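Hypothetical protein (Staphylococcus aureus subsp. aureus Mu50, PDB 4PEO) is very probably the essential cysteine protease that removes the nine N-terminal residues of ribosomal protein bL27 and also trims capsid and scaffold proteins of phage 80alpha. Local coordinates at residues Ile6-Asn9 / Lys13-Asp16; Thr15-Asp20 / Gln84-Ser89; Pro56-Asp61 / Gly65-Arg70. One frame throughout, in Å; residues are numbered along the deposited sequence. Where two conformers were deposited one is given.

Interaction 1 (Ile6-Asn9 / Lys13-Asp16)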
ATOM      1  N   ILE B   6      -0.468  15.172  -6.234  1.00 25.07           N
ATOM      2  CA  ILE B   6       0.311  14.976  -5.006  1.00 24.07           C
ATOM      3  C   ILE B   6       0.988  16.273  -4.578  1.00 27.59           C
ATOM      4  O   ILE B   6       1.716  16.873  -5.373  1.00 28.02           O
ATOM      5  CB  ILE B   6       1.328  13.818  -5.238  1.00 27.41           C
ATOM      6  CG1 ILE B   6       0.612  12.531  -5.727  1.00 28.03           C
ATOM      7  CG2 ILE B   6       2.156  13.557  -3.989  1.00 27.62           C
ATOM      8  CD1 ILE B   6       1.324  11.734  -6.776  1.00 35.49           C
ATOM      9  N   THR B   7       0.760  16.696  -3.319  1.00 22.22           N
ATOM     10  CA  THR B   7       1.330  17.932  -2.807  1.00 23.43           C
ATOM     11  C   THR B   7       2.278  17.598  -1.691  1.00 27.13           C
ATOM     12  O   THR B   7       1.878  17.001  -0.687  1.00 25.48           O
ATOM     13  CB  THR B   7       0.234  18.914  -2.364  1.00 28.48           C
ATOM     14  OG1 THR B   7      -0.701  19.093  -3.446  1.00 27.19           O
ATOM     15  CG2 THR B   7       0.804  20.253  -1.889  1.00 28.21           C
ATOM     16  N   VAL B   8       3.534  17.996  -1.888  1.00 24.88           N
ATOM     17  CA  VAL B   8       4.640  17.798  -0.944  1.00 25.10           C
ATOM     18  C   VAL B   8       5.067  19.193  -0.521  1.00 30.94           C
ATOM     19  O   VAL B   8       5.328  20.043  -1.384  1.00 31.63           O
ATOM     20  CB  VAL B   8       5.793  16.970  -1.572  1.00 28.68           C
ATOM     21  CG1 VAL B   8       6.961  16.814  -0.597  1.00 29.55           C
ATOM     22  CG2 VAL B   8       5.294  15.595  -2.018  1.00 26.79           C
ATOM     23  N   ASN B   9       5.079  19.466   0.798  1.00 27.61           N
ATOM     24  CA  ASN B   9       5.421  20.803   1.259  1.00 29.50           C
ATOM     25  C   ASN B   9       6.942  21.037   1.246  1.00 35.33           C
ATOM     26  O   ASN B   9       7.712  20.130   0.897  1.00 35.39           O
ATOM     27  CB  ASN B   9       4.787  21.124   2.633  1.00 30.48           C
ATOM     28  CG  ASN B   9       5.300  20.318   3.804  1.00 41.11           C
ATOM     29  OD1 ASN B   9       6.335  19.655   3.741  1.00 36.21           O
ATOM     30  ND2 ASN B   9       4.601  20.386   4.925  1.00 37.52           N
ATOM     31  N   LYS B  13       7.067  16.885   3.386  1.00 30.20           N
ATOM     32  CA  LYS B  13       5.946  16.095   3.893  1.00 27.65           C
ATOM     33  C   LYS B  13       4.808  16.061   2.883  1.00 29.17           C
ATOM     34  O   LYS B  13       4.509  17.077   2.270  1.00 29.02           O
ATOM     35  CB  LYS B  13       5.445  16.651   5.239  1.00 30.22           C
ATOM     36  CG  LYS B  13       6.541  16.810   6.316  1.00 33.77           C
ATOM     37  CD  LYS B  13       7.351  15.523   6.561  1.00 34.79           C
ATOM     38  CE  LYS B  13       8.507  15.754   7.506  1.00 47.69           C
ATOM     39  NZ  LYS B  13       8.062  15.684   8.916  1.00 52.57           N
ATOM     40  N   VAL B  14       4.168  14.895   2.729  1.00 24.50           N
ATOM     41  CA  VAL B  14       3.020  14.746   1.820  1.00 22.87           C
ATOM     42  C   VAL B  14       1.831  15.369   2.565  1.00 26.46           C
ATOM     43  O   VAL B  14       1.423  14.852   3.609  1.00 24.37           O
ATOM     44  CB  VAL B  14       2.750  13.258   1.455  1.00 26.19           C
ATOM     45  CG1 VAL B  14       1.473  13.128   0.611  1.00 26.09           C
ATOM     46  CG2 VAL B  14       3.941  12.633   0.718  1.00 26.03           C
ATOM     47  N   THR B  15       1.297  16.479   2.045  1.00 22.51           N
ATOM     48  CA  THR B  15       0.174  17.178   2.695  1.00 22.74           C
ATOM     49  C   THR B  15      -1.155  16.825   2.074  1.00 26.25           C
ATOM     50  O   THR B  15      -2.175  16.899   2.757  1.00 27.59           O
ATOM     51  CB  THR B  15       0.391  18.701   2.705  1.00 27.17           C
ATOM     52  OG1 THR B  15       0.383  19.193   1.356  1.00 26.92           O
ATOM     53  CG2 THR B  15       1.708  19.103   3.421  1.00 24.58           C
ATOM     54  N   ASP B  16      -1.167  16.553   0.761  1.00 21.73           N
ATOM     55  CA  ASP B  16      -2.420  16.272   0.075  1.00 21.26           C
ATOM     56  C   ASP B  16      -2.223  15.275  -1.023  1.00 23.68           C
ATOM     57  O   ASP B  16      -1.213  15.313  -1.732  1.00 23.65           O
ATOM     58  CB  ASP B  16      -2.947  17.573  -0.585  1.00 22.52           C
ATOM     59  CG  ASP B  16      -3.242  18.699   0.377  1.00 26.25           C
ATOM     60  OD1 ASP B  16      -2.288  19.392   0.784  1.00 25.38           O
ATOM     61  OD2 ASP B  16      -4.433  18.918   0.689  1.00 27.29           O
TER
HETATM   62  O   HOH W   1      -2.659  17.292  -3.964  1.00 27.07           O
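The Asn9 amide turns one face to Lys13 and Thr15, in the beta hairpin that joins strands 2-8 and 14-20. Lys13 O lies over that face, 3.7 Å from Asn9 CG, and the Thr15 methyl CG2 approaches from the same side, 3.5 Å from Asn9 ND2. Lys13 N also comes from above this plane, 42° out of it, and gives its hydrogen to Asn9 OD1 at 2.9 Å. Asn9 CG is folded between its own N and carbonyl carbon (chi1 67°), which brings the amide back over the chain entering the second strand. An asparagine suits a hairpin end because its side chain can accept from Lys13 N while its backbone N donates to Lys13 O.

The other flat group, the Asp16 carboxylate, is met on the anti side of OD1 by the Thr15 hydroxyl, 18° out of plane. Its main partners lie on strand 67-70: OD2 is hydrogen-bonded by His68 and OD1 makes a salt bridge with Arg70.

Further along, Thr15 and Asp16 both face Thr7 in a classic beta bulge. Thr7 O takes a bond from Thr15 N at 2.8 Å and a weak one from Asp16 N, while Thr7 N donates to Asp16 O. The register then slips by one, pairing Val8 with Val14. Their beta-branched side chains share a face, and Val14 is buried beneath Leu83 and Leu87 of helix 77-96. On the face of Thr7 and Asp16, a water sits 2.7 Å from Thr7 OG1 and gives a weak bond to Asp16 O.

Interaction 2 (Thr15-Asp20 / Gln84-Ser89)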
ATOM      1  N   THR B  15       1.297  16.479   2.045  1.00 22.51           N
ATOM      2  CA  THR B  15       0.174  17.178   2.695  1.00 22.74           C
ATOM      3  C   THR B  15      -1.155  16.825   2.074  1.00 26.25           C
ATOM      4  O   THR B  15      -2.175  16.899   2.757  1.00 27.59           O
ATOM      5  CB  THR B  15       0.391  18.701   2.705  1.00 27.17           C
ATOM      6  OG1 THR B  15       0.383  19.193   1.356  1.00 26.92           O
ATOM      7  CG2 THR B  15       1.708  19.103   3.421  1.00 24.58           C
ATOM      8  N   ASP B  16      -1.167  16.553   0.761  1.00 21.73           N
ATOM      9  CA  ASP B  16      -2.420  16.272   0.075  1.00 21.26           C
ATOM     10  C   ASP B  16      -2.223  15.275  -1.023  1.00 23.68           C
ATOM     11  O   ASP B  16      -1.213  15.313  -1.732  1.00 23.65           O
ATOM     12  CB  ASP B  16      -2.947  17.573  -0.585  1.00 22.52           C
ATOM     13  CG  ASP B  16      -3.242  18.699   0.377  1.00 26.25           C
ATOM     14  OD1 ASP B  16      -2.288  19.392   0.784  1.00 25.38           O
ATOM     15  OD2 ASP B  16      -4.433  18.918   0.689  1.00 27.29           O
ATOM     16  N   VAL B  17      -3.224  14.438  -1.236  1.00 21.13           N
ATOM     17  CA  VAL B  17      -3.254  13.521  -2.365  1.00 20.41           C
ATOM     18  C   VAL B  17      -4.703  13.577  -2.822  1.00 24.28           C
ATOM     19  O   VAL B  17      -5.596  13.393  -1.986  1.00 24.39           O
ATOM     20  CB  VAL B  17      -2.831  12.074  -1.989  1.00 24.57           C
ATOM     21  CG1 VAL B  17      -3.044  11.119  -3.165  1.00 25.29           C
ATOM     22  CG2 VAL B  17      -1.367  12.021  -1.541  1.00 24.42           C
ATOM     23  N   ILE B  18      -4.950  13.841  -4.116  1.00 21.06           N
ATOM     24  CA  ILE B  18      -6.326  13.844  -4.627  1.00 21.07           C
ATOM     25  C   ILE B  18      -6.403  12.883  -5.791  1.00 28.38           C
ATOM     26  O   ILE B  18      -5.701  13.087  -6.783  1.00 28.41           O
ATOM     27  CB  ILE B  18      -6.826  15.251  -5.043  1.00 24.33           C
ATOM     28  CG1 ILE B  18      -6.581  16.271  -3.900  1.00 24.94           C
ATOM     29  CG2 ILE B  18      -8.304  15.180  -5.465  1.00 26.61           C
ATOM     30  CD1 ILE B  18      -6.986  17.726  -4.195  1.00 34.86           C
ATOM     31  N   MET B  19      -7.279  11.865  -5.693  1.00 24.61           N
ATOM     32  CA  MET B  19      -7.482  10.921  -6.794  1.00 23.36           C
ATOM     33  C   MET B  19      -8.834  11.192  -7.432  1.00 28.81           C
ATOM     34  O   MET B  19      -9.845  11.333  -6.730  1.00 29.32           O
ATOM     35  CB  MET B  19      -7.416   9.454  -6.307  1.00 23.90           C
ATOM     36  CG  MET B  19      -7.651   8.420  -7.424  1.00 25.58           C
ATOM     37  SD  MET B  19      -7.401   6.653  -6.917  1.00 23.18           S
ATOM     38  CE  MET B  19      -5.735   6.630  -6.837  1.00 22.57           C
ATOM     39  N   ASP B  20      -8.864  11.226  -8.770  1.00 27.07           N
ATOM     40  CA  ASP B  20     -10.116  11.407  -9.488  1.00 28.66           C
ATOM     41  C   ASP B  20     -10.129  10.536 -10.737  1.00 35.21           C
ATOM     42  O   ASP B  20      -9.064  10.250 -11.288  1.00 34.33           O
ATOM     43  CB  ASP B  20     -10.395  12.890  -9.796  1.00 31.14           C
ATOM     44  CG  ASP B  20     -11.794  13.125 -10.349  1.00 37.50           C
ATOM     45  OD1 ASP B  20     -12.777  12.652  -9.717  1.00 36.06           O
ATOM     46  OD2 ASP B  20     -11.909  13.732 -11.431  1.00 41.47           O
ATOM     47  N   GLN B  84       4.156   7.690   1.536  1.00 21.76           N
ATOM     48  CA  GLN B  84       5.227   7.464   0.610  1.00 23.20           C
ATOM     49  C   GLN B  84       5.138   6.087  -0.016  1.00 26.69           C
ATOM     50  O   GLN B  84       5.395   5.949  -1.155  1.00 25.23           O
ATOM     51  CB  GLN B  84       6.544   7.639   1.291  1.00 26.92           C
ATOM     52  CG  GLN B  84       6.700   9.022   1.855  1.00 38.74           C
ATOM     53  CD  GLN B  84       7.965   9.641   1.426  1.00 78.77           C
ATOM     54  OE1 GLN B  84       9.040   9.025   1.519  1.00 81.49           O
ATOM     55  NE2 GLN B  84       7.871  10.859   0.928  1.00 74.43           N
ATOM     56  N   THR B  85       4.731   5.101   0.765  1.00 23.15           N
ATOM     57  CA  THR B  85       4.520   3.726   0.280  1.00 21.86           C
ATOM     58  C   THR B  85       3.406   3.724  -0.773  1.00 23.62           C
ATOM     59  O   THR B  85       3.550   3.080  -1.819  1.00 24.10           O
ATOM     60  CB  THR B  85       4.197   2.784   1.459  1.00 26.06           C
ATOM     61  OG1 THR B  85       5.367   2.679   2.284  1.00 25.31           O
ATOM     62  CG2 THR B  85       3.761   1.366   0.991  1.00 24.39           C
ATOM     63  N   MET B  86       2.291   4.407  -0.466  1.00 20.63           N
ATOM     64  CA  MET B  86       1.157   4.548  -1.388  1.00 20.16           C
ATOM     65  C   MET B  86       1.656   5.165  -2.699  1.00 23.76           C
ATOM     66  O   MET B  86       1.291   4.674  -3.759  1.00 24.40           O
ATOM     67  CB  MET B  86       0.115   5.479  -0.745  1.00 20.36           C
ATOM     68  CG  MET B  86      -1.262   5.425  -1.440  1.00 21.61           C
ATOM     69  SD  MET B  86      -2.360   6.790  -0.814  1.00 20.34           S
ATOM     70  CE  MET B  86      -1.573   8.013  -1.518  1.00 19.14           C
ATOM     71  N   LEU B  87       2.500   6.206  -2.627  1.00 22.14           N
ATOM     72  CA  LEU B  87       3.030   6.875  -3.831  1.00 24.83           C
ATOM     73  C   LEU B  87       3.945   5.973  -4.640  1.00 27.59           C
ATOM     74  O   LEU B  87       3.790   5.891  -5.861  1.00 27.36           O
ATOM     75  CB  LEU B  87       3.705   8.214  -3.485  1.00 25.63           C
ATOM     76  CG  LEU B  87       2.783   9.272  -2.832  1.00 29.69           C
ATOM     77  CD1 LEU B  87       3.562  10.530  -2.494  1.00 29.83           C
ATOM     78  CD2 LEU B  87       1.530   9.532  -3.682  1.00 32.01           C
ATOM     79  N   VAL B  88       4.843   5.215  -3.967  1.00 24.21           N
ATOM     80  CA  VAL B  88       5.698   4.246  -4.664  1.00 25.29           C
ATOM     81  C   VAL B  88       4.817   3.188  -5.360  1.00 28.37           C
ATOM     82  O   VAL B  88       5.085   2.821  -6.521  1.00 28.21           O
ATOM     83  CB  VAL B  88       6.741   3.615  -3.696  1.00 28.46           C
ATOM     84  CG1 VAL B  88       7.459   2.422  -4.343  1.00 29.83           C
ATOM     85  CG2 VAL B  88       7.754   4.662  -3.242  1.00 28.68           C
ATOM     86  N   SER B  89       3.744   2.726  -4.665  1.00 23.84           N
ATOM     87  CA  SER B  89       2.834   1.729  -5.232  0.53 24.11           C
ATOM     88  C   SER B  89       2.091   2.268  -6.463  1.00 27.03           C
ATOM     89  O   SER B  89       1.963   1.546  -7.466  1.00 28.17           O
ATOM     90  CB  SER B  89       1.849   1.239  -4.182  0.53 25.66           C
ATOM     91  OG  SER B  89       1.202   0.074  -4.655  0.53 26.53           O
TER
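Apolar contact alone joins Val17 of the strand to Met86 and Leu87 of the helix. Val17 and Met86 reach toward each other tip to tip: the Met86 methyl CE lies 3.8 Å from Val17 CG1 and 4.0 Å from Val17 CG2, so it meets both branches of the valine. The methionine chain leaves its helix extended, with CG anti to the backbone N (chi1 -165°), and bends at the last torsion to present CE. A long, flexible side chain suits this place, where Val17 CA and Met86 CA are 10.0 Å apart. Leu87 is more marginal, its CD2 standing 4.4 Å from Val17 CG2 while its other methyl turns to Ile6 and Val14.

No hydrogen bond crosses between the two segments; the backbone of Val17 is paired with Ile69 of the neighbouring strand, and in the helix Val88 N donates to Gln84 O at 3.0 Å. Met86 points to the sheet and the end of Leu87 comes round to it, while Thr85 and Val88 pack on Ile82 and Asn46 of the second subunit. With helix 36-51 also touching Met86 through Val40 and Ser44, this is the buried interior of a two-layer alpha/beta fold, its two helices lying on one face of the sheet.

Interaction 3 (Pro56-Asp61 / Gly65-Arg70); sequences PDINYD and GHFHIR
Asp57-Asn59 and Phe67-Arg70 run antiparallel, their short axes 4.8 Å apart at 169°, with Asp57-Arg70 and Asn59-His68 as hydrogen-bonded pairs and Ile58-Ile69 as the non-hydrogen-bonded pair between them. Both members of each hydrogen-bonded pair donate and accept, and the bond from His68 N to Asn59 O, at 2.7 Å, is nearly straight.

One face of this hairpin is hydrophobic. Ile58 divides its branches between two neighbours: CG2 touches Phe67 CZ at 3.5 Å, while CD1 lies alongside Ile69, 3.8 Å from its CG1. Pro56 CB also meets Ile69, at its CG2. Tyr60 and Phe67 lie side by side with planes almost parallel, but their centroids are 5.8 Å apart and the rings barely overlap; Tyr60 CD2 beside Phe67 CE2 makes the contact. On the other face stand Asp57, Asn59, His68 and Arg70, polar residues fit for a more exposed side, the last two turned to Asp16.

Where the chain turns, Asp61 reaches across to the second arm with three bonds. Its backbone N donates to Gly65 O, OD1 receives Gly65 N from above the carboxylate plane at 2.8 Å, and OD2 receives His66 ND1 at 2.8 Å, within 5° of the imidazole plane. With chi1 at 65° the carboxylate is tucked back over its own main chain, toward these donors. Glycine, having no side chain, lets the carboxylate come close.

Phe67 also packs edge-to-face on Phe42, and its side chain lies about 4 Å from that of His22, the probable proton donor: a beta hairpin at the sheet edge, bordering the active site of a Prp-family cysteine protease.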
ATOM      1  N   PRO B  56      -6.344  11.653   9.022  1.00 31.42           N
ATOM      2  CA  PRO B  56      -6.376  12.631   7.923  1.00 30.34           C
ATOM      3  C   PRO B  56      -7.761  13.194   7.683  1.00 34.08           C
ATOM      4  O   PRO B  56      -8.767  12.548   8.012  1.00 35.32           O
ATOM      5  CB  PRO B  56      -5.913  11.829   6.701  1.00 30.24           C
ATOM      6  CG  PRO B  56      -5.301  10.567   7.240  1.00 34.48           C
ATOM      7  CD  PRO B  56      -6.029  10.296   8.531  1.00 31.71           C
ATOM      8  N   ASP B  57      -7.808  14.382   7.082  1.00 29.88           N
ATOM      9  CA  ASP B  57      -9.056  15.050   6.724  1.00 30.66           C
ATOM     10  C   ASP B  57      -9.403  14.530   5.327  1.00 34.00           C
ATOM     11  O   ASP B  57      -8.663  14.791   4.371  1.00 34.08           O
ATOM     12  CB  ASP B  57      -8.838  16.573   6.743  1.00 33.25           C
ATOM     13  CG  ASP B  57     -10.061  17.458   6.616  1.00 52.30           C
ATOM     14  OD1 ASP B  57     -11.173  16.918   6.417  1.00 54.89           O
ATOM     15  OD2 ASP B  57      -9.908  18.690   6.716  1.00 62.73           O
ATOM     16  N   ILE B  58     -10.486  13.729   5.230  1.00 29.60           N
ATOM     17  CA  ILE B  58     -10.890  13.079   3.983  1.00 28.67           C
ATOM     18  C   ILE B  58     -12.124  13.762   3.427  1.00 32.41           C
ATOM     19  O   ILE B  58     -13.122  13.925   4.145  1.00 31.42           O
ATOM     20  CB  ILE B  58     -11.130  11.549   4.192  1.00 31.97           C
ATOM     21  CG1 ILE B  58      -9.921  10.776   4.827  1.00 31.67           C
ATOM     22  CG2 ILE B  58     -11.701  10.842   2.943  1.00 33.38           C
ATOM     23  CD1 ILE B  58      -8.646  10.693   4.035  1.00 38.84           C
ATOM     24  N   ASN B  59     -12.070  14.141   2.146  1.00 27.79           N
ATOM     25  CA  ASN B  59     -13.219  14.733   1.461  1.00 28.87           C
ATOM     26  C   ASN B  59     -13.359  14.079   0.094  1.00 33.65           C
ATOM     27  O   ASN B  59     -12.367  13.606  -0.464  1.00 32.27           O
ATOM     28  CB  ASN B  59     -13.082  16.241   1.325  1.00 31.83           C
ATOM     29  CG  ASN B  59     -13.397  16.977   2.597  1.00 51.65           C
ATOM     30  OD1 ASN B  59     -14.560  17.200   2.942  1.00 51.39           O
ATOM     31  ND2 ASN B  59     -12.368  17.335   3.341  1.00 41.42           N
ATOM     32  N   TYR B  60     -14.598  14.011  -0.416  1.00 33.10           N
ATOM     33  CA  TYR B  60     -14.901  13.456  -1.734  1.00 33.25           C
ATOM     34  C   TYR B  60     -16.254  13.999  -2.163  1.00 38.14           C
ATOM     35  O   TYR B  60     -17.057  14.396  -1.305  1.00 38.42           O
ATOM     36  CB  TYR B  60     -14.892  11.912  -1.755  1.00 34.79           C
ATOM     37  CG  TYR B  60     -15.616  11.270  -0.590  1.00 39.45           C
ATOM     38  CD1 TYR B  60     -16.996  11.085  -0.618  1.00 43.75           C
ATOM     39  CD2 TYR B  60     -14.924  10.849   0.541  1.00 40.55           C
ATOM     40  CE1 TYR B  60     -17.671  10.514   0.460  1.00 47.28           C
ATOM     41  CE2 TYR B  60     -15.588  10.284   1.629  1.00 43.54           C
ATOM     42  CZ  TYR B  60     -16.960  10.100   1.576  1.00 55.78           C
ATOM     43  OH  TYR B  60     -17.613   9.520   2.636  1.00 61.05           O
ATOM     44  N   ASP B  61     -16.522  14.011  -3.471  1.00 35.33           N
ATOM     45  CA  ASP B  61     -17.822  14.503  -3.940  1.00 36.76           C
ATOM     46  C   ASP B  61     -18.906  13.454  -3.692  1.00 43.42           C
ATOM     47  O   ASP B  61     -18.590  12.352  -3.241  1.00 42.00           O
ATOM     48  CB  ASP B  61     -17.759  14.991  -5.406  1.00 38.81           C
ATOM     49  CG  ASP B  61     -17.457  13.955  -6.471  1.00 45.57           C
ATOM     50  OD1 ASP B  61     -17.988  12.823  -6.374  1.00 45.87           O
ATOM     51  OD2 ASP B  61     -16.722  14.285  -7.426  1.00 51.42           O
ATOM     52  N   GLY B  65     -16.052  10.807  -6.245  1.00 37.01           N
ATOM     53  CA  GLY B  65     -14.951  11.400  -7.008  1.00 34.87           C
ATOM     54  C   GLY B  65     -14.161  12.417  -6.213  1.00 33.84           C
ATOM     55  O   GLY B  65     -14.530  12.746  -5.082  1.00 32.22           O
ATOM     56  N   HIS B  66     -13.049  12.925  -6.792  1.00 28.95           N
ATOM     57  CA  HIS B  66     -12.183  13.922  -6.145  1.00 27.04           C
ATOM     58  C   HIS B  66     -11.861  13.545  -4.689  1.00 29.23           C
ATOM     59  O   HIS B  66     -12.084  14.329  -3.764  1.00 29.81           O
ATOM     60  CB  HIS B  66     -12.800  15.341  -6.263  1.00 28.29           C
ATOM     61  CG  HIS B  66     -13.084  15.753  -7.678  1.00 32.68           C
ATOM     62  ND1 HIS B  66     -14.325  15.553  -8.254  1.00 36.32           N
ATOM     63  CD2 HIS B  66     -12.263  16.304  -8.600  1.00 33.56           C
ATOM     64  CE1 HIS B  66     -14.238  16.027  -9.488  1.00 35.92           C
ATOM     65  NE2 HIS B  66     -13.013  16.468  -9.753  1.00 34.98           N
ATOM     66  N   PHE B  67     -11.381  12.310  -4.498  1.00 25.19           N
ATOM     67  CA  PHE B  67     -11.053  11.771  -3.180  1.00 24.38           C
ATOM     68  C   PHE B  67      -9.778  12.413  -2.675  1.00 26.86           C
ATOM     69  O   PHE B  67      -8.696  12.169  -3.200  1.00 24.75           O
ATOM     70  CB  PHE B  67     -10.964  10.245  -3.224  1.00 25.58           C
ATOM     71  CG  PHE B  67     -10.888   9.604  -1.861  1.00 27.62           C
ATOM     72  CD1 PHE B  67      -9.672   9.490  -1.196  1.00 28.63           C
ATOM     73  CD2 PHE B  67     -12.030   9.112  -1.241  1.00 32.84           C
ATOM     74  CE1 PHE B  67      -9.599   8.909   0.072  1.00 30.20           C
ATOM     75  CE2 PHE B  67     -11.953   8.518   0.022  1.00 36.14           C
ATOM     76  CZ  PHE B  67     -10.732   8.388   0.652  1.00 32.65           C
ATOM     77  N   HIS B  68      -9.940  13.284  -1.689  1.00 24.71           N
ATOM     78  CA  HIS B  68      -8.882  14.116  -1.153  1.00 24.16           C
ATOM     79  C   HIS B  68      -8.502  13.719   0.247  1.00 28.33           C
ATOM     80  O   HIS B  68      -9.331  13.754   1.156  1.00 29.73           O
ATOM     81  CB  HIS B  68      -9.347  15.594  -1.192  1.00 26.30           C
ATOM     82  CG  HIS B  68      -8.387  16.566  -0.579  1.00 29.99           C
ATOM     83  ND1 HIS B  68      -8.832  17.742   0.002  1.00 33.47           N
ATOM     84  CD2 HIS B  68      -7.037  16.512  -0.478  1.00 30.37           C
ATOM     85  CE1 HIS B  68      -7.745  18.356   0.442  1.00 32.38           C
ATOM     86  NE2 HIS B  68      -6.638  17.667   0.142  1.00 31.14           N
ATOM     87  N   ILE B  69      -7.234  13.326   0.403  1.00 23.67           N
ATOM     88  CA  ILE B  69      -6.604  13.018   1.678  1.00 22.82           C
ATOM     89  C   ILE B  69      -5.791  14.253   2.046  1.00 25.75           C
ATOM     90  O   ILE B  69      -4.861  14.612   1.318  1.00 23.27           O
ATOM     91  CB  ILE B  69      -5.664  11.785   1.610  1.00 25.00           C
ATOM     92  CG1 ILE B  69      -6.359  10.538   1.020  1.00 26.35           C
ATOM     93  CG2 ILE B  69      -5.023  11.531   2.988  1.00 26.06           C
ATOM     94  CD1 ILE B  69      -5.333   9.478   0.470  1.00 29.64           C
ATOM     95  N   ARG B  70      -6.110  14.883   3.168  1.00 24.42           N
ATOM     96  CA  ARG B  70      -5.321  16.004   3.644  1.00 24.79           C
ATOM     97  C   ARG B  70      -4.664  15.587   4.958  1.00 28.23           C
ATOM     98  O   ARG B  70      -5.368  15.223   5.906  1.00 28.29           O
ATOM     99  CB  ARG B  70      -6.193  17.265   3.813  1.00 26.32           C
ATOM    100  CG  ARG B  70      -5.560  18.353   4.674  1.00 36.32           C
ATOM    101  CD  ARG B  70      -4.425  19.091   3.994  1.00 38.22           C
ATOM    102  NE  ARG B  70      -3.926  20.185   4.838  1.00 44.42           N
ATOM    103  CZ  ARG B  70      -3.010  21.073   4.459  1.00 49.88           C
ATOM    104  NH1 ARG B  70      -2.499  21.031   3.232  1.00 29.70           N
ATOM    105  NH2 ARG B  70      -2.617  22.024   5.294  1.00 39.54           N
TER

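In the fold
Strand 14-20 is common to interactions 1 and 2 and borders the hairpin of interaction 3 through strand 67-70, so all three meet on one sheet. Interaction 2 is the buried one, small and wholly apolar, joining the sheet to helix 77-96. Interaction 1 is partly buried: its apolar side runs into interaction 2, while its other face is polar. Interaction 3 lies at the surface and is the most extensive, combining a regular backbone ladder with a hydrophobic face and a polar one. Asp16, shared by interactions 1 and 2, ties them to interaction 3, and Met19 O of interaction 2 accepts from Phe67 N of interaction 3, joining their two strands in the sheet.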